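Local coordinates for protein glycoside hydrolase (Streptococcus pneumoniae serotype 4, PDB 6ORH) that probably hydrolyses alpha-L-fucosidic linkages, as a family 29 fucosidase that helps the pneumococcus break down host carbohydrate antigens, at residues A[168-173]-A[183-188]; A[405-410]-A[422-427]. The protein carries 2 engineered substitutions. One frame throughout, in Å; residues are numbered along the deposited sequence.

Contact 1: A[168-173]-A[183-188]; sequences VWMNGA and YEFEKW. Engineered in segment 168-173: Asn171 (natural residue Asp). With GAL (beta-D-galactopyranose), chain C; FUC (alpha-L-fucopyranose), chain B; FUC (alpha-L-fucopyranose), chain D; EDO (1,2-ethanediol), chain F.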
loop_
_atom_site.group_PDB
_atom_site.type_symbol
_atom_site.label_atom_id
_atom_site.label_comp_id
_atom_site.label_asym_id
_atom_site.label_seq_id
_atom_site.Cartn_x
_atom_site.Cartn_y
_atom_site.Cartn_z
ATOM N N VAL A 168 -21.046 4.134 19.912
ATOM C CA VAL A 168 -21.680 2.849 20.212
ATOM C C VAL A 168 -21.204 1.868 19.141
ATOM O O VAL A 168 -21.240 2.226 17.969
ATOM C CB VAL A 168 -23.218 2.986 20.209
ATOM C CG1 VAL A 168 -23.886 1.613 20.311
ATOM C CG2 VAL A 168 -23.692 3.896 21.354
ATOM N N TRP A 169 -20.783 0.656 19.554
ATOM C CA TRP A 169 -20.234 -0.320 18.617
ATOM C C TRP A 169 -21.201 -1.493 18.470
ATOM O O TRP A 169 -21.519 -2.178 19.462
ATOM C CB TRP A 169 -18.875 -0.820 19.161
ATOM C CG TRP A 169 -17.725 -0.590 18.224
ATOM C CD1 TRP A 169 -17.080 0.592 17.992
ATOM C CD2 TRP A 169 -17.043 -1.578 17.429
ATOM N NE1 TRP A 169 -16.063 0.428 17.090
ATOM C CE2 TRP A 169 -15.986 -0.904 16.765
ATOM C CE3 TRP A 169 -17.209 -2.965 17.219
ATOM C CZ2 TRP A 169 -15.107 -1.549 15.900
ATOM C CZ3 TRP A 169 -16.299 -3.603 16.391
ATOM C CH2 TRP A 169 -15.299 -2.895 15.709
ATOM N N MET A 170 -21.637 -1.733 17.215
ATOM C CA MET A 170 -22.500 -2.866 16.877
ATOM C C MET A 170 -21.748 -3.792 15.922
ATOM O O MET A 170 -21.789 -3.646 14.695
ATOM C CB MET A 170 -23.765 -2.333 16.187
ATOM C CG MET A 170 -24.529 -1.404 17.107
ATOM S SD MET A 170 -25.961 -0.755 16.255
ATOM C CE MET A 170 -26.691 0.272 17.534
ATOM N N ASN A 171 -21.017 -4.743 16.500
ATOM C CA ASN A 171 -20.199 -5.661 15.722
ATOM C C ASN A 171 -21.069 -6.422 14.729
ATOM O O ASN A 171 -22.155 -6.846 15.095
ATOM C CB ASN A 171 -19.512 -6.636 16.694
ATOM C CG ASN A 171 -18.289 -7.252 16.071
ATOM O OD1 ASN A 171 -18.385 -8.008 15.107
ATOM N ND2 ASN A 171 -17.135 -6.974 16.626
ATOM N N GLY A 172 -20.576 -6.615 13.482
ATOM C CA GLY A 172 -21.383 -7.333 12.498
ATOM C C GLY A 172 -21.153 -8.856 12.492
ATOM O O GLY A 172 -21.846 -9.554 11.747
ATOM N N ALA A 173 -20.249 -9.365 13.339
ATOM C CA ALA A 173 -19.842 -10.775 13.299
ATOM C C ALA A 173 -20.920 -11.696 13.872
ATOM O O ALA A 173 -21.485 -11.426 14.934
ATOM C CB ALA A 173 -18.526 -10.979 14.029
ATOM N N TYR A 183 -32.160 -7.279 12.925
ATOM C CA TYR A 183 -32.114 -6.263 13.969
ATOM C C TYR A 183 -32.946 -5.035 13.585
ATOM O O TYR A 183 -32.978 -4.631 12.430
ATOM C CB TYR A 183 -30.656 -5.839 14.200
ATOM C CG TYR A 183 -29.738 -6.978 14.545
ATOM C CD1 TYR A 183 -30.026 -7.810 15.619
ATOM C CD2 TYR A 183 -28.623 -7.257 13.784
ATOM C CE1 TYR A 183 -29.190 -8.861 15.943
ATOM C CE2 TYR A 183 -27.767 -8.306 14.096
ATOM C CZ TYR A 183 -28.059 -9.106 15.187
ATOM O OH TYR A 183 -27.234 -10.128 15.527
ATOM N N GLU A 184 -33.584 -4.439 14.595
ATOM C CA GLU A 184 -34.387 -3.241 14.420
ATOM C C GLU A 184 -33.465 -2.022 14.478
ATOM O O GLU A 184 -33.601 -1.183 15.364
ATOM C CB GLU A 184 -35.498 -3.184 15.464
ATOM C CG GLU A 184 -36.571 -4.250 15.238
ATOM C CD GLU A 184 -37.592 -4.319 16.363
ATOM O OE1 GLU A 184 -37.848 -3.276 17.009
ATOM O OE2 GLU A 184 -38.121 -5.432 16.612
ATOM N N PHE A 185 -32.579 -1.896 13.477
ATOM C CA PHE A 185 -31.519 -0.889 13.521
ATOM C C PHE A 185 -32.082 0.528 13.692
ATOM O O PHE A 185 -31.595 1.294 14.524
ATOM C CB PHE A 185 -30.686 -0.985 12.244
ATOM C CG PHE A 185 -29.709 -2.127 12.215
ATOM C CD1 PHE A 185 -28.647 -2.160 13.108
ATOM C CD2 PHE A 185 -29.785 -3.115 11.237
ATOM C CE1 PHE A 185 -27.707 -3.184 13.059
ATOM C CE2 PHE A 185 -28.838 -4.131 11.177
ATOM C CZ PHE A 185 -27.791 -4.153 12.082
ATOM N N GLU A 186 -33.106 0.888 12.919
ATOM C CA GLU A 186 -33.614 2.257 12.984
ATOM C C GLU A 186 -34.127 2.611 14.378
ATOM O O GLU A 186 -33.911 3.723 14.862
ATOM C CB GLU A 186 -34.627 2.537 11.870
ATOM C CG GLU A 186 -33.959 2.604 10.517
ATOM C CD GLU A 186 -32.816 3.603 10.322
ATOM O OE1 GLU A 186 -32.782 4.679 11.009
ATOM O OE2 GLU A 186 -31.951 3.314 9.478
ATOM N N LYS A 187 -34.821 1.679 15.042
ATOM C CA LYS A 187 -35.319 1.916 16.381
ATOM C C LYS A 187 -34.143 2.073 17.341
ATOM O O LYS A 187 -34.153 2.964 18.181
ATOM C CB LYS A 187 -36.253 0.773 16.794
ATOM C CG LYS A 187 -37.002 1.026 18.087
ATOM C CD LYS A 187 -38.109 0.019 18.297
ATOM C CE LYS A 187 -38.879 0.284 19.575
ATOM N NZ LYS A 187 -39.824 -0.828 19.823
ATOM N N TRP A 188 -33.101 1.251 17.157
ATOM C CA TRP A 188 -31.914 1.403 17.993
ATOM C C TRP A 188 -31.277 2.776 17.794
ATOM O O TRP A 188 -30.915 3.413 18.790
ATOM C CB TRP A 188 -30.871 0.324 17.705
ATOM C CG TRP A 188 -31.319 -1.087 17.930
ATOM C CD1 TRP A 188 -32.492 -1.539 18.469
ATOM C CD2 TRP A 188 -30.519 -2.252 17.688
ATOM N NE1 TRP A 188 -32.482 -2.917 18.552
ATOM C CE2 TRP A 188 -31.289 -3.376 18.068
ATOM C CE3 TRP A 188 -29.226 -2.437 17.182
ATOM C CZ2 TRP A 188 -30.787 -4.682 17.976
ATOM C CZ3 TRP A 188 -28.744 -3.722 17.046
ATOM C CH2 TRP A 188 -29.510 -4.811 17.480
HETATM C C1 GAL C . -15.875 -8.368 11.541
HETATM C C2 GAL C . -17.333 -8.113 11.099
HETATM C C3 GAL C . -17.583 -6.616 10.861
HETATM C C4 GAL C . -16.994 -5.744 11.976
HETATM C C5 GAL C . -15.529 -6.156 12.173
HETATM C C6 GAL C . -14.810 -5.362 13.238
HETATM O O2 GAL C . -17.581 -8.813 9.869
HETATM O O3 GAL C . -19.007 -6.371 10.688
HETATM O O4 GAL C . -17.719 -5.918 13.227
HETATM O O5 GAL C . -15.531 -7.527 12.640
HETATM O O6 GAL C . -13.391 -5.672 13.178
HETATM C C1 FUC B . -15.116 -9.401 15.316
HETATM C C2 FUC B . -15.423 -10.159 16.595
HETATM C C3 FUC B . -14.140 -10.215 17.418
HETATM C C4 FUC B . -13.732 -8.800 17.840
HETATM C C5 FUC B . -13.555 -7.955 16.554
HETATM C C6 FUC B . -13.327 -6.486 16.860
HETATM O O2 FUC B . -15.830 -11.486 16.215
HETATM O O3 FUC B . -14.364 -11.039 18.576
HETATM O O4 FUC B . -14.755 -8.260 18.724
HETATM O O5 FUC B . -14.728 -8.057 15.652
HETATM C C1 FUC D . -18.879 -9.409 9.794
HETATM C C2 FUC D . -19.248 -9.447 8.298
HETATM C C3 FUC D . -18.358 -10.498 7.597
HETATM C C4 FUC D . -18.513 -11.863 8.229
HETATM C C5 FUC D . -18.128 -11.728 9.696
HETATM C C6 FUC D . -18.279 -13.015 10.496
HETATM O O2 FUC D . -19.052 -8.162 7.766
HETATM O O3 FUC D . -18.641 -10.617 6.191
HETATM O O4 FUC D . -19.870 -12.333 8.137
HETATM O O5 FUC D . -18.978 -10.736 10.259
HETATM C C1 EDO F . -28.659 6.603 10.162
HETATM O O1 EDO F . -29.386 5.663 9.387
HETATM C C2 EDO F . -29.550 7.416 11.019
HETATM O O2 EDO F . -30.793 6.793 11.361
#
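Met170, just past strand 167-169, reaches across to Phe185 and Trp188 on helix 185-196, the following helix in a beta-alpha-beta unit of the TIM-barrel-type fucosidase domain. Beyond CG the thioether is fully extended (chi2 178°), which carries SD and CE out to the helix. SD arrives at the rim of the Trp188 indole, 84° off the normal of its six-membered ring and 5.1 Å from that centroid, a Met-aromatic contact made at the edge. The methyl CE packs on Trp188 CE3 at 3.7 Å. SD also lies near the plane of the Phe185 ring, 4.4 Å from CD1, leaving the sulfur between two aromatic rims. Tyr146 of helix 139-154 touches Met170 as well and stacks on Trp188.

The next residues turn to the sugar. Asn171, an engineered replacement of the natural aspartate, accepts at OD1 from Ala173 N (2.9 Å), in the carbonyl plane and on a lone pair, closing an Asx turn; galactose O4 adds a weak bond to the same oxygen. With OD1 so engaged, ND2 gives a nearly straight bond to ring oxygen O5 of the chain B fucose (2.8 Å, 177°), and it lies 3.4 Å from anomeric C1 of that sugar. Gly172 N donates to galactose O4 at 3.0 Å.

No hydrogen bond joins the two segments: between 168-173 and 183-188 the contact is apolar, thioether against aromatic rims, and Met170 also packs on Phe189 and Ile192 farther along the helix, while Asn171 and Gly172 each give a hydrogen bond to the glycan.

Contact 2: A[405-410]-A[422-427]; sequences QEFGSG and AVVEAQ
The Phe407 ring, reaching across from strand 403-410, turns its edge to Val424 of strand 417-426. Its leading atom is CE1, which meets CG1 of Val424 at 4.2 Å, the methyl lying close to the plane of the ring and therefore beside its rim. The same CE1 comes to 3.9 Å from the backbone O of Ala422, in this case at a slant to the ring. A first torsion of -179° sets CG of Phe407 opposite the backbone N and swings the ring over to the other strand, although the bond to CB does not itself head that way. Val424 does direct its side chain at the aromatic residue; with chi1 65°, CG1 is wedged between backbone N and carbonyl carbon, and this is the branch that touches. The two side chains run at an oblique angle to each other. Val424 also packs on Phe376 and Val400.

The strands exchange no direct hydrogen bond. Instead, a water spans them, donating to Phe407 O (2.7 Å) and accepting from Ala422 N (3.0 Å), which gives each of these two backbone groups a partner without a direct strand-to-strand bond.

Elsewhere on the same edge strand, Glu406 OE2 forms a salt bridge with Arg216 NH2 of the second subunit and accepts from Gln215 N of that subunit; Gln405 touches a bound NDG sugar.

Phe407 and Gly408 together face Val396, a classic beta bulge in strand 403-410. An aromatic residue bridging from one antiparallel sheet to another is in keeping with the beta-sandwich of F5/8 type C, galactose-binding-like domains.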
loop_
_atom_site.group_PDB
_atom_site.type_symbol
_atom_site.label_atom_id
_atom_site.label_comp_id
_atom_site.label_asym_id
_atom_site.label_seq_id
_atom_site.Cartn_x
_atom_site.Cartn_y
_atom_site.Cartn_z
ATOM N N GLN A 405 13.244 15.736 -8.079
ATOM C CA GLN A 405 13.203 14.285 -7.960
ATOM C C GLN A 405 11.960 13.904 -7.163
ATOM O O GLN A 405 11.447 14.690 -6.382
ATOM C CB GLN A 405 14.479 13.760 -7.296
ATOM C CG GLN A 405 15.698 13.800 -8.217
ATOM C CD GLN A 405 16.970 13.356 -7.532
ATOM O OE1 GLN A 405 18.030 13.257 -8.157
ATOM N NE2 GLN A 405 16.887 13.106 -6.232
ATOM N N GLU A 406 11.490 12.670 -7.338
ATOM C CA GLU A 406 10.240 12.331 -6.665
ATOM C C GLU A 406 10.498 12.079 -5.190
ATOM O O GLU A 406 11.556 11.558 -4.788
ATOM C CB GLU A 406 9.529 11.159 -7.337
ATOM C CG GLU A 406 10.436 9.976 -7.503
ATOM C CD GLU A 406 9.722 8.760 -8.049
ATOM O OE1 GLU A 406 9.239 8.812 -9.229
ATOM O OE2 GLU A 406 9.686 7.786 -7.315
ATOM N N PHE A 407 9.523 12.519 -4.384
ATOM C CA PHE A 407 9.507 12.178 -2.971
ATOM C C PHE A 407 8.482 11.074 -2.736
ATOM O O PHE A 407 8.809 10.051 -2.146
ATOM C CB PHE A 407 9.182 13.426 -2.154
ATOM C CG PHE A 407 9.173 13.176 -0.662
ATOM C CD1 PHE A 407 10.345 13.229 0.070
ATOM C CD2 PHE A 407 7.986 12.886 -0.004
ATOM C CE1 PHE A 407 10.324 13.022 1.447
ATOM C CE2 PHE A 407 7.967 12.650 1.366
ATOM C CZ PHE A 407 9.139 12.707 2.085
ATOM N N GLY A 408 7.272 11.270 -3.254
ATOM C CA GLY A 408 6.252 10.232 -3.150
ATOM C C GLY A 408 4.968 10.688 -3.848
ATOM O O GLY A 408 4.884 11.797 -4.383
ATOM N N SER A 409 3.965 9.797 -3.857
ATOM C CA SER A 409 2.696 10.154 -4.468
ATOM C C SER A 409 1.578 9.469 -3.698
ATOM O O SER A 409 1.810 8.526 -2.931
ATOM C CB SER A 409 2.625 9.756 -5.937
ATOM O OG SER A 409 2.628 8.342 -6.081
ATOM N N GLY A 410 0.362 9.923 -3.988
ATOM C CA GLY A 410 -0.804 9.340 -3.344
ATOM C C GLY A 410 -2.081 9.635 -4.111
ATOM O O GLY A 410 -2.088 10.295 -5.164
ATOM N N ALA A 422 12.098 8.610 1.214
ATOM C CA ALA A 422 13.487 8.479 1.618
ATOM C C ALA A 422 13.926 9.759 2.323
ATOM O O ALA A 422 13.532 10.861 1.939
ATOM C CB ALA A 422 14.336 8.229 0.399
ATOM N N VAL A 423 14.762 9.605 3.348
ATOM C CA VAL A 423 15.291 10.758 4.054
ATOM C C VAL A 423 16.084 11.599 3.050
ATOM O O VAL A 423 16.877 11.054 2.289
ATOM C CB VAL A 423 16.152 10.317 5.256
ATOM C CG1 VAL A 423 17.226 9.329 4.837
ATOM C CG2 VAL A 423 16.752 11.511 5.985
ATOM N N VAL A 424 15.824 12.909 3.025
ATOM C CA VAL A 424 16.392 13.817 2.036
ATOM C C VAL A 424 16.756 15.123 2.735
ATOM O O VAL A 424 16.097 15.540 3.687
ATOM C CB VAL A 424 15.451 14.025 0.828
ATOM C CG1 VAL A 424 14.151 14.725 1.194
ATOM C CG2 VAL A 424 16.135 14.795 -0.287
ATOM N N GLU A 425 17.850 15.753 2.273
ATOM C CA GLU A 425 18.185 17.108 2.685
ATOM C C GLU A 425 17.864 18.040 1.520
ATOM O O GLU A 425 18.411 17.869 0.424
ATOM C CB GLU A 425 19.661 17.213 3.092
ATOM C CG GLU A 425 20.034 18.585 3.637
ATOM C CD GLU A 425 21.486 18.733 4.084
ATOM O OE1 GLU A 425 22.370 18.383 3.291
ATOM O OE2 GLU A 425 21.722 19.161 5.228
ATOM N N ALA A 426 16.942 18.988 1.751
ATOM C CA ALA A 426 16.431 19.816 0.672
ATOM C C ALA A 426 15.871 21.119 1.223
ATOM O O ALA A 426 15.513 21.218 2.398
ATOM C CB ALA A 426 15.401 19.060 -0.146
ATOM N N GLN A 427 15.813 22.117 0.345
ATOM C CA GLN A 427 15.311 23.424 0.697
ATOM C C GLN A 427 14.019 23.714 -0.064
ATOM O O GLN A 427 13.214 24.527 0.395
ATOM C CB GLN A 427 16.376 24.471 0.362
ATOM C CG GLN A 427 15.919 25.890 0.655
ATOM C CD GLN A 427 17.082 26.855 0.656
ATOM O OE1 GLN A 427 18.228 26.474 0.910
ATOM N NE2 GLN A 427 16.771 28.097 0.339
HETATM O O HOH W 1 11.307 9.306 -1.637
#

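How the contacts relate
Contact 1 comes first along the chain, in the fucosidase domain, and closes before contact 2 opens in the F5/8 type C region. Their centres lie 45 Å apart on opposite sides of the chain's centre, with nearest atoms about 26 Å apart, and they share no sheet: one joins a barrel strand end to its following helix, the other links two antiparallel sheets. The dimer offers a connection. Strand 403-410 meets the second subunit at Gln215 and Arg216, and Gln215 within a chain hydrogen-bonds the galactose held by segment 168-173. The beta-sandwich of one subunit may thus help to border the glycan pocket of its partner.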